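Side-chain contacts in 3' terminal uridylyl transferase (Trypanosoma brucei, PDB 5HZD), which adds uridines from UTP to the 3' ends of guide RNA, ribosomal RNA and some mRNAs during mitochondrial RNA processing and editing: residues Ile199-Asn204 / Ala254-Ala259; Gln229-Asn234 / Asp238-Thr243. All blocks are in the same frame, centred on the assembly; numbering follows the deposited sequence.

Interaction 1. Residues Ile199-Asn204 / Ala254-Ala259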
ATOM      1  N   ILE A 199     -17.024  -7.990  26.005  1.00 19.56           N
ATOM      2  CA  ILE A 199     -18.135  -7.360  25.288  1.00 20.18           C
ATOM      3  C   ILE A 199     -19.359  -7.297  26.191  1.00 21.40           C
ATOM      4  O   ILE A 199     -19.415  -7.943  27.238  1.00 19.84           O
ATOM      5  CB  ILE A 199     -18.506  -8.145  24.008  1.00 19.70           C
ATOM      6  CG1 ILE A 199     -18.907  -9.575  24.377  1.00 20.15           C
ATOM      7  CG2 ILE A 199     -17.338  -8.141  23.006  1.00 21.59           C
ATOM      8  CD1 ILE A 199     -19.246 -10.445  23.180  1.00 20.82           C
ATOM      9  N   ARG A 200     -20.357  -6.531  25.775  1.00 18.42           N
ATOM     10  CA  ARG A 200     -21.559  -6.363  26.547  1.00 19.87           C
ATOM     11  C   ARG A 200     -22.757  -6.502  25.630  1.00 19.65           C
ATOM     12  O   ARG A 200     -22.819  -5.840  24.598  1.00 20.09           O
ATOM     13  CB  ARG A 200     -21.587  -4.953  27.097  1.00 26.26           C
ATOM     14  CG  ARG A 200     -22.318  -4.830  28.382  1.00 41.93           C
ATOM     15  CD  ARG A 200     -21.356  -4.442  29.499  1.00 50.66           C
ATOM     16  NE  ARG A 200     -20.510  -3.316  29.120  1.00 52.36           N
ATOM     17  CZ  ARG A 200     -20.941  -2.068  28.969  1.00 55.97           C
ATOM     18  NH1 ARG A 200     -22.222  -1.770  29.155  1.00 54.82           N
ATOM     19  NH2 ARG A 200     -20.086  -1.113  28.624  1.00 60.81           N
ATOM     20  N   PHE A 201     -23.711  -7.331  26.022  1.00 18.63           N
ATOM     21  CA  PHE A 201     -24.977  -7.357  25.314  1.00 18.66           C
ATOM     22  C   PHE A 201     -26.006  -6.556  26.106  1.00 20.80           C
ATOM     23  O   PHE A 201     -26.271  -6.882  27.259  1.00 22.27           O
ATOM     24  CB  PHE A 201     -25.452  -8.800  25.194  1.00 20.54           C
ATOM     25  CG  PHE A 201     -24.557  -9.668  24.359  1.00 18.43           C
ATOM     26  CD1 PHE A 201     -23.448 -10.300  24.922  1.00 18.83           C
ATOM     27  CD2 PHE A 201     -24.844  -9.884  23.010  1.00 20.31           C
ATOM     28  CE1 PHE A 201     -22.626 -11.098  24.138  1.00 19.03           C
ATOM     29  CE2 PHE A 201     -24.038 -10.694  22.231  1.00 19.90           C
ATOM     30  CZ  PHE A 201     -22.921 -11.301  22.792  1.00 20.85           C
ATOM     31  N   ILE A 202     -26.623  -5.533  25.498  1.00 20.66           N
ATOM     32  CA  ILE A 202     -27.737  -4.839  26.136  1.00 19.62           C
ATOM     33  C   ILE A 202     -29.032  -5.381  25.550  1.00 20.84           C
ATOM     34  O   ILE A 202     -29.190  -5.389  24.324  1.00 21.21           O
ATOM     35  CB  ILE A 202     -27.687  -3.319  25.864  1.00 23.08           C
ATOM     36  CG1 ILE A 202     -26.355  -2.750  26.359  1.00 29.65           C
ATOM     37  CG2 ILE A 202     -28.870  -2.613  26.481  1.00 24.46           C
ATOM     38  CD1 ILE A 202     -26.056  -3.103  27.749  1.00 38.66           C
ATOM     39  N   LEU A 203     -29.928  -5.833  26.412  1.00 20.91           N
ATOM     40  CA  LEU A 203     -31.198  -6.397  25.963  1.00 20.69           C
ATOM     41  C   LEU A 203     -32.301  -5.372  26.078  1.00 23.93           C
ATOM     42  O   LEU A 203     -32.256  -4.491  26.947  1.00 26.24           O
ATOM     43  CB  LEU A 203     -31.567  -7.625  26.816  1.00 21.19           C
ATOM     44  CG  LEU A 203     -30.764  -8.908  26.562  1.00 22.07           C
ATOM     45  CD1 LEU A 203     -29.293  -8.793  27.011  1.00 30.09           C
ATOM     46  CD2 LEU A 203     -31.462 -10.066  27.261  1.00 22.25           C
ATOM     47  N   ASN A 204     -33.333  -5.502  25.243  1.00 21.34           N
ATOM     48  CA  ASN A 204     -34.449  -4.560  25.299  1.00 22.42           C
ATOM     49  C   ASN A 204     -35.515  -4.841  26.364  1.00 22.95           C
ATOM     50  O   ASN A 204     -36.546  -4.167  26.435  1.00 26.65           O
ATOM     51  CB  ASN A 204     -35.073  -4.393  23.897  1.00 24.39           C
ATOM     52  CG  ASN A 204     -35.793  -5.634  23.450  1.00 28.32           C
ATOM     53  OD1 ASN A 204     -35.627  -6.698  24.051  1.00 23.97           O
ATOM     54  ND2 ASN A 204     -36.595  -5.520  22.401  1.00 26.66           N
ATOM     55  N   ALA A 254     -19.293 -11.310  19.462  1.00 16.88           N
ATOM     56  CA  ALA A 254     -20.191 -10.180  19.141  1.00 15.84           C
ATOM     57  C   ALA A 254     -20.922 -10.374  17.817  1.00 17.75           C
ATOM     58  O   ALA A 254     -21.980  -9.767  17.581  1.00 20.99           O
ATOM     59  CB  ALA A 254     -19.395  -8.887  19.117  1.00 16.69           C
ATOM     60  N   MET A 255     -20.399 -11.259  16.977  1.00 18.16           N
ATOM     61  CA  MET A 255     -21.057 -11.597  15.705  1.00 18.01           C
ATOM     62  C   MET A 255     -22.064 -12.731  15.814  1.00 24.19           C
ATOM     63  O   MET A 255     -22.663 -13.111  14.813  1.00 25.41           O
ATOM     64  CB  MET A 255     -20.021 -11.906  14.615  1.00 20.97           C
ATOM     65  CG  MET A 255     -19.224 -10.686  14.144  1.00 19.45           C
ATOM     66  SD  MET A 255     -20.279  -9.334  13.571  1.00 20.89           S
ATOM     67  CE  MET A 255     -21.150 -10.197  12.260  1.00 17.68           C
ATOM     68  N   CYS A 256     -22.266 -13.284  17.011  1.00 23.89           N
ATOM     69  CA  CYS A 256     -23.222 -14.384  17.139  1.00 25.76           C
ATOM     70  C   CYS A 256     -24.632 -13.869  16.864  1.00 25.40           C
ATOM     71  O   CYS A 256     -24.893 -12.664  16.890  1.00 23.02           O
ATOM     72  CB  CYS A 256     -23.135 -15.084  18.507  1.00 23.29           C
ATOM     73  SG  CYS A 256     -23.964 -14.210  19.850  1.00 24.09           S
ATOM     74  N   SER A 257     -25.545 -14.775  16.552  1.00 26.67           N
ATOM     75  CA  SER A 257     -26.917 -14.340  16.380  1.00 29.03           C
ATOM     76  C   SER A 257     -27.809 -15.065  17.374  1.00 27.66           C
ATOM     77  O   SER A 257     -28.264 -16.189  17.123  1.00 28.32           O
ATOM     78  CB  SER A 257     -27.391 -14.505  14.932  1.00 40.65           C
ATOM     79  OG  SER A 257     -26.796 -15.636  14.329  1.00 49.49           O
ATOM     80  N   PRO A 258     -28.071 -14.418  18.521  1.00 27.45           N
ATOM     81  CA  PRO A 258     -28.869 -15.067  19.570  1.00 26.85           C
ATOM     82  C   PRO A 258     -30.289 -15.372  19.112  1.00 28.23           C
ATOM     83  O   PRO A 258     -30.868 -14.607  18.355  1.00 30.97           O
ATOM     84  CB  PRO A 258     -28.898 -14.017  20.688  1.00 32.17           C
ATOM     85  CG  PRO A 258     -27.765 -13.060  20.368  1.00 31.19           C
ATOM     86  CD  PRO A 258     -27.683 -13.041  18.877  1.00 29.27           C
ATOM     87  N   ALA A 259     -30.832 -16.493  19.556  1.00 24.13           N
ATOM     88  CA  ALA A 259     -32.218 -16.839  19.299  1.00 27.23           C
ATOM     89  C   ALA A 259     -32.857 -17.048  20.650  1.00 30.51           C
ATOM     90  O   ALA A 259     -32.883 -18.165  21.175  1.00 35.26           O
ATOM     91  CB  ALA A 259     -32.328 -18.113  18.469  1.00 29.67           C
TER
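Ile199 and Ala254 mark the closest backbone approach, with their CA atoms 7.1 Å apart, so strand 199-203 and the chain leaving helix 247-254 meet through side chains rather than as paired strands. The surrounding elements follow one another as beta-alpha-beta-beta-alpha-beta, and the four strands lie in the sheet order 4-1-3-2. This is the ferredoxin-like topology, here forming a small domain inserted between two strands of the catalytic palm sheet. The contact joins its first strand, a central one, to the end of its second helix and the loop that leads on to the last strand.

Ile199 supplies the first touch. With CG1 lodged between the backbone N and the carbonyl carbon (chi1 59°) and the chain extended beyond it, the branch reaches straight across, and CD1 stops 3.8 Å from Ala254 N and 4.4 Å from Ala254 CB. A small residue suits the helix terminus, because Ala254 must also fit against Val157 and Val269. Two residues along the strand, Phe201 lies on the same side of the sheet, and its CE1 rests 3.6 Å from Ile199 CD1, giving one continuous apolar surface. Phe201, with its longer ring, spans the greater separation farther along, where its flat ring also meets Val219 of helix 209-223 and Val269 of the neighbouring strand. Cys256, compact and weakly polar, turns its thiol into this layer while touching Ser218 and Ala222 of helix 209-223.

The sulfur-aromatic contact is oblique: Cys256 SG lies 5.3 Å from the centroid of the Phe201 ring, 66° off the ring normal. It approaches the outer end of the ring, where Phe201 CE2 is 4.2 Å and CZ 4.3 Å from SG.

Interaction 2. Residues Gln229-Asn234 / Asp238-Thr243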
ATOM      1  N   GLN A 229     -14.239 -17.098  28.756  1.00 28.91           N
ATOM      2  CA  GLN A 229     -13.597 -17.131  30.069  1.00 31.36           C
ATOM      3  C   GLN A 229     -14.546 -16.823  31.212  1.00 34.73           C
ATOM      4  O   GLN A 229     -14.472 -17.455  32.261  1.00 33.37           O
ATOM      5  CB  GLN A 229     -12.395 -16.191  30.123  1.00 35.70           C
ATOM      6  CG  GLN A 229     -11.205 -16.673  29.347  1.00 41.39           C
ATOM      7  CD  GLN A 229      -9.992 -15.783  29.578  1.00 45.87           C
ATOM      8  OE1 GLN A 229     -10.054 -14.812  30.348  1.00 44.32           O
ATOM      9  NE2 GLN A 229      -8.886 -16.109  28.918  1.00 47.94           N
ATOM     10  N   GLN A 230     -15.457 -15.874  31.012  1.00 27.44           N
ATOM     11  CA  GLN A 230     -16.346 -15.476  32.078  1.00 25.86           C
ATOM     12  C   GLN A 230     -17.580 -14.854  31.447  1.00 26.02           C
ATOM     13  O   GLN A 230     -17.467 -14.136  30.450  1.00 26.27           O
ATOM     14  CB  GLN A 230     -15.662 -14.441  32.953  1.00 33.62           C
ATOM     15  CG  GLN A 230     -16.512 -13.973  34.104  1.00 41.34           C
ATOM     16  CD  GLN A 230     -15.829 -12.922  34.951  1.00 49.78           C
ATOM     17  OE1 GLN A 230     -14.978 -12.166  34.483  1.00 51.73           O
ATOM     18  NE2 GLN A 230     -16.195 -12.878  36.211  1.00 57.26           N
ATOM     19  N   VAL A 231     -18.740 -15.161  31.999  1.00 25.42           N
ATOM     20  CA  VAL A 231     -19.983 -14.547  31.566  1.00 26.57           C
ATOM     21  C   VAL A 231     -20.731 -14.121  32.820  1.00 27.31           C
ATOM     22  O   VAL A 231     -20.794 -14.897  33.786  1.00 31.24           O
ATOM     23  CB  VAL A 231     -20.849 -15.558  30.817  1.00 34.99           C
ATOM     24  CG1 VAL A 231     -22.245 -15.028  30.665  1.00 39.03           C
ATOM     25  CG2 VAL A 231     -20.243 -15.857  29.456  1.00 38.58           C
ATOM     26  N   TRP A 232     -21.279 -12.902  32.830  1.00 25.67           N
ATOM     27  CA  TRP A 232     -22.059 -12.448  33.983  1.00 27.69           C
ATOM     28  C   TRP A 232     -23.210 -11.487  33.641  1.00 29.08           C
ATOM     29  O   TRP A 232     -23.160 -10.771  32.643  1.00 29.24           O
ATOM     30  CB  TRP A 232     -21.139 -11.863  35.055  1.00 32.35           C
ATOM     31  CG  TRP A 232     -20.417 -10.576  34.706  1.00 32.58           C
ATOM     32  CD1 TRP A 232     -20.714  -9.333  35.188  1.00 33.80           C
ATOM     33  CD2 TRP A 232     -19.245 -10.413  33.872  1.00 29.10           C
ATOM     34  NE1 TRP A 232     -19.823  -8.408  34.699  1.00 29.79           N
ATOM     35  CE2 TRP A 232     -18.911  -9.039  33.891  1.00 29.91           C
ATOM     36  CE3 TRP A 232     -18.451 -11.291  33.113  1.00 28.00           C
ATOM     37  CZ2 TRP A 232     -17.832  -8.517  33.166  1.00 33.81           C
ATOM     38  CZ3 TRP A 232     -17.375 -10.767  32.384  1.00 32.28           C
ATOM     39  CH2 TRP A 232     -17.077  -9.390  32.418  1.00 31.87           C
ATOM     40  N   TRP A 233     -24.248 -11.487  34.470  1.00 27.58           N
ATOM     41  CA  TRP A 233     -25.441 -10.685  34.209  1.00 25.43           C
ATOM     42  C   TRP A 233     -25.650  -9.591  35.244  1.00 31.02           C
ATOM     43  O   TRP A 233     -25.264  -9.740  36.408  1.00 33.16           O
ATOM     44  CB  TRP A 233     -26.679 -11.578  34.203  1.00 25.51           C
ATOM     45  CG  TRP A 233     -26.767 -12.489  33.038  1.00 24.78           C
ATOM     46  CD1 TRP A 233     -26.134 -13.690  32.873  1.00 25.00           C
ATOM     47  CD2 TRP A 233     -27.541 -12.275  31.854  1.00 24.28           C
ATOM     48  NE1 TRP A 233     -26.449 -14.229  31.644  1.00 26.53           N
ATOM     49  CE2 TRP A 233     -27.322 -13.383  31.006  1.00 26.01           C
ATOM     50  CE3 TRP A 233     -28.381 -11.245  31.422  1.00 26.33           C
ATOM     51  CZ2 TRP A 233     -27.936 -13.500  29.754  1.00 24.29           C
ATOM     52  CZ3 TRP A 233     -28.992 -11.362  30.181  1.00 24.68           C
ATOM     53  CH2 TRP A 233     -28.757 -12.476  29.356  1.00 22.76           C
ATOM     54  N   ASN A 234     -26.282  -8.494  34.834  1.00 30.25           N
ATOM     55  CA  ASN A 234     -26.644  -7.468  35.807  1.00 30.95           C
ATOM     56  C   ASN A 234     -27.897  -7.817  36.612  1.00 34.60           C
ATOM     57  O   ASN A 234     -28.555  -8.836  36.363  1.00 36.94           O
ATOM     58  CB  ASN A 234     -26.713  -6.073  35.181  1.00 34.68           C
ATOM     59  CG  ASN A 234     -27.914  -5.890  34.271  1.00 32.71           C
ATOM     60  OD1 ASN A 234     -28.608  -6.846  33.943  1.00 29.40           O
ATOM     61  ND2 ASN A 234     -28.176  -4.648  33.888  1.00 30.41           N
ATOM     62  N   ASP A 238     -30.866  -7.607  32.137  1.00 23.47           N
ATOM     63  CA  ASP A 238     -30.994  -6.982  30.815  1.00 23.98           C
ATOM     64  C   ASP A 238     -29.670  -6.536  30.231  1.00 24.46           C
ATOM     65  O   ASP A 238     -29.612  -5.819  29.229  1.00 24.63           O
ATOM     66  CB  ASP A 238     -32.042  -5.844  30.804  1.00 25.98           C
ATOM     67  CG  ASP A 238     -31.797  -4.796  31.885  1.00 35.18           C
ATOM     68  OD1 ASP A 238     -30.711  -4.806  32.512  1.00 35.53           O
ATOM     69  OD2 ASP A 238     -32.699  -3.955  32.093  1.00 38.60           O
ATOM     70  N   MET A 239     -28.584  -7.001  30.840  1.00 24.40           N
ATOM     71  CA  MET A 239     -27.280  -6.823  30.272  1.00 24.68           C
ATOM     72  C   MET A 239     -26.433  -8.024  30.635  1.00 25.84           C
ATOM     73  O   MET A 239     -26.377  -8.423  31.792  1.00 26.53           O
ATOM     74  CB  MET A 239     -26.620  -5.541  30.781  1.00 27.91           C
ATOM     75  CG  MET A 239     -25.218  -5.396  30.261  1.00 35.24           C
ATOM     76  SD  MET A 239     -24.419  -3.939  30.941  1.00 60.31           S
ATOM     77  CE  MET A 239     -24.490  -4.314  32.691  1.00 54.35           C
ATOM     78  N   MET A 240     -25.791  -8.610  29.639  1.00 20.77           N
ATOM     79  CA  MET A 240     -24.861  -9.709  29.877  1.00 22.47           C
ATOM     80  C   MET A 240     -23.492  -9.284  29.398  1.00 23.56           C
ATOM     81  O   MET A 240     -23.319  -8.815  28.281  1.00 19.94           O
ATOM     82  CB  MET A 240     -25.264 -10.987  29.136  1.00 20.71           C
ATOM     83  CG  MET A 240     -24.427 -12.217  29.572  1.00 22.94           C
ATOM     84  SD  MET A 240     -24.668 -13.675  28.533  1.00 24.49           S
ATOM     85  CE  MET A 240     -23.498 -13.350  27.204  1.00 22.58           C
ATOM     86  N   SER A 241     -22.487  -9.463  30.242  1.00 24.20           N
ATOM     87  CA  SER A 241     -21.119  -9.188  29.826  1.00 26.82           C
ATOM     88  C   SER A 241     -20.379 -10.508  29.662  1.00 24.84           C
ATOM     89  O   SER A 241     -20.723 -11.497  30.306  1.00 22.99           O
ATOM     90  CB  SER A 241     -20.398  -8.347  30.873  1.00 31.77           C
ATOM     91  OG  SER A 241     -21.111  -7.159  31.156  1.00 33.42           O
ATOM     92  N   ALA A 242     -19.371 -10.520  28.805  1.00 22.65           N
ATOM     93  CA  ALA A 242     -18.606 -11.735  28.578  1.00 21.87           C
ATOM     94  C   ALA A 242     -17.164 -11.367  28.314  1.00 23.34           C
ATOM     95  O   ALA A 242     -16.871 -10.439  27.536  1.00 22.77           O
ATOM     96  CB  ALA A 242     -19.165 -12.508  27.392  1.00 24.59           C
ATOM     97  N   THR A 243     -16.264 -12.098  28.960  1.00 22.94           N
ATOM     98  CA  THR A 243     -14.844 -12.003  28.668  1.00 21.92           C
ATOM     99  C   THR A 243     -14.431 -13.237  27.891  1.00 23.52           C
ATOM    100  O   THR A 243     -14.672 -14.367  28.315  1.00 25.61           O
ATOM    101  CB  THR A 243     -14.021 -11.907  29.954  1.00 24.56           C
ATOM    102  OG1 THR A 243     -14.370 -10.697  30.629  1.00 26.60           O
ATOM    103  CG2 THR A 243     -12.527 -11.878  29.629  1.00 23.44           C
TER
HETATM  104  O   HOH W   1     -23.312  -7.548  32.936  1.00 30.75           O
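Trp233 and Met240 make the tight part of this contact, on the side of the sheet covered by helix 209-223. Met240 CB sits over the middle of the Trp233 six-membered ring, 3.5 Å from its centroid, a CH-pi contact only 5° off the normal. With Met240 CG anti to the backbone N (chi1 -170°), the thioether runs on across the indole, and SD reaches Val231 CG1 at 3.5 Å. A flexible methionine suits this place, fitting both ring and branched chain, while Trp233 NE1 bonds to Glu216 of the helix.

The other side is more open to solvent and more polar, although the contact there is just as close. Exposed Trp232 lays its indole over its cross-strand neighbour, with Ser241 CB 3.5 Å from the six-membered ring centroid. Thr243 OG1 meets the ring in plane at its edge, 3.5 Å from Trp232 CZ3, and is itself bonded to Ser198. A water joins Ser241 OG to Trp232 O.

Near the turn, Asn234 acts as a clasp: OD1 accepts from Asp238 N at 3.0 Å, and ND2 donates to Asp238 OD1 at 2.9 Å, a carboxylate oxygen that Thr236 also holds. At the far end Gln229 N and Gln230 N both bond to Thr243 O. The whole is an antiparallel beta hairpin with a classic bulge at its open end, and supplies an outer strand and its neighbour in a ferredoxin-like sheet.

How the interactions relate
Both contacts belong to one inserted domain, and interaction 2 is nested within the chain loop that interaction 1 closes. Strands 199-203 and 239-243 are sheet neighbours, joined by probable hydrogen bonds such as Phe201 N to Met240 O at 2.7 Å. Interaction 1 lies mostly in the buried layer between sheet and helices; its chemistry is apolar, with a thiol against a ring, and it buries 166 Å². Interaction 2 buries 677 Å², combining regular backbone bonds with indole packing, with polar groups at the turn and on the Trp232 side. Helix 209-223 links them: Val219 and Ser218 meet residues of the first contact, while Glu216 serves the second.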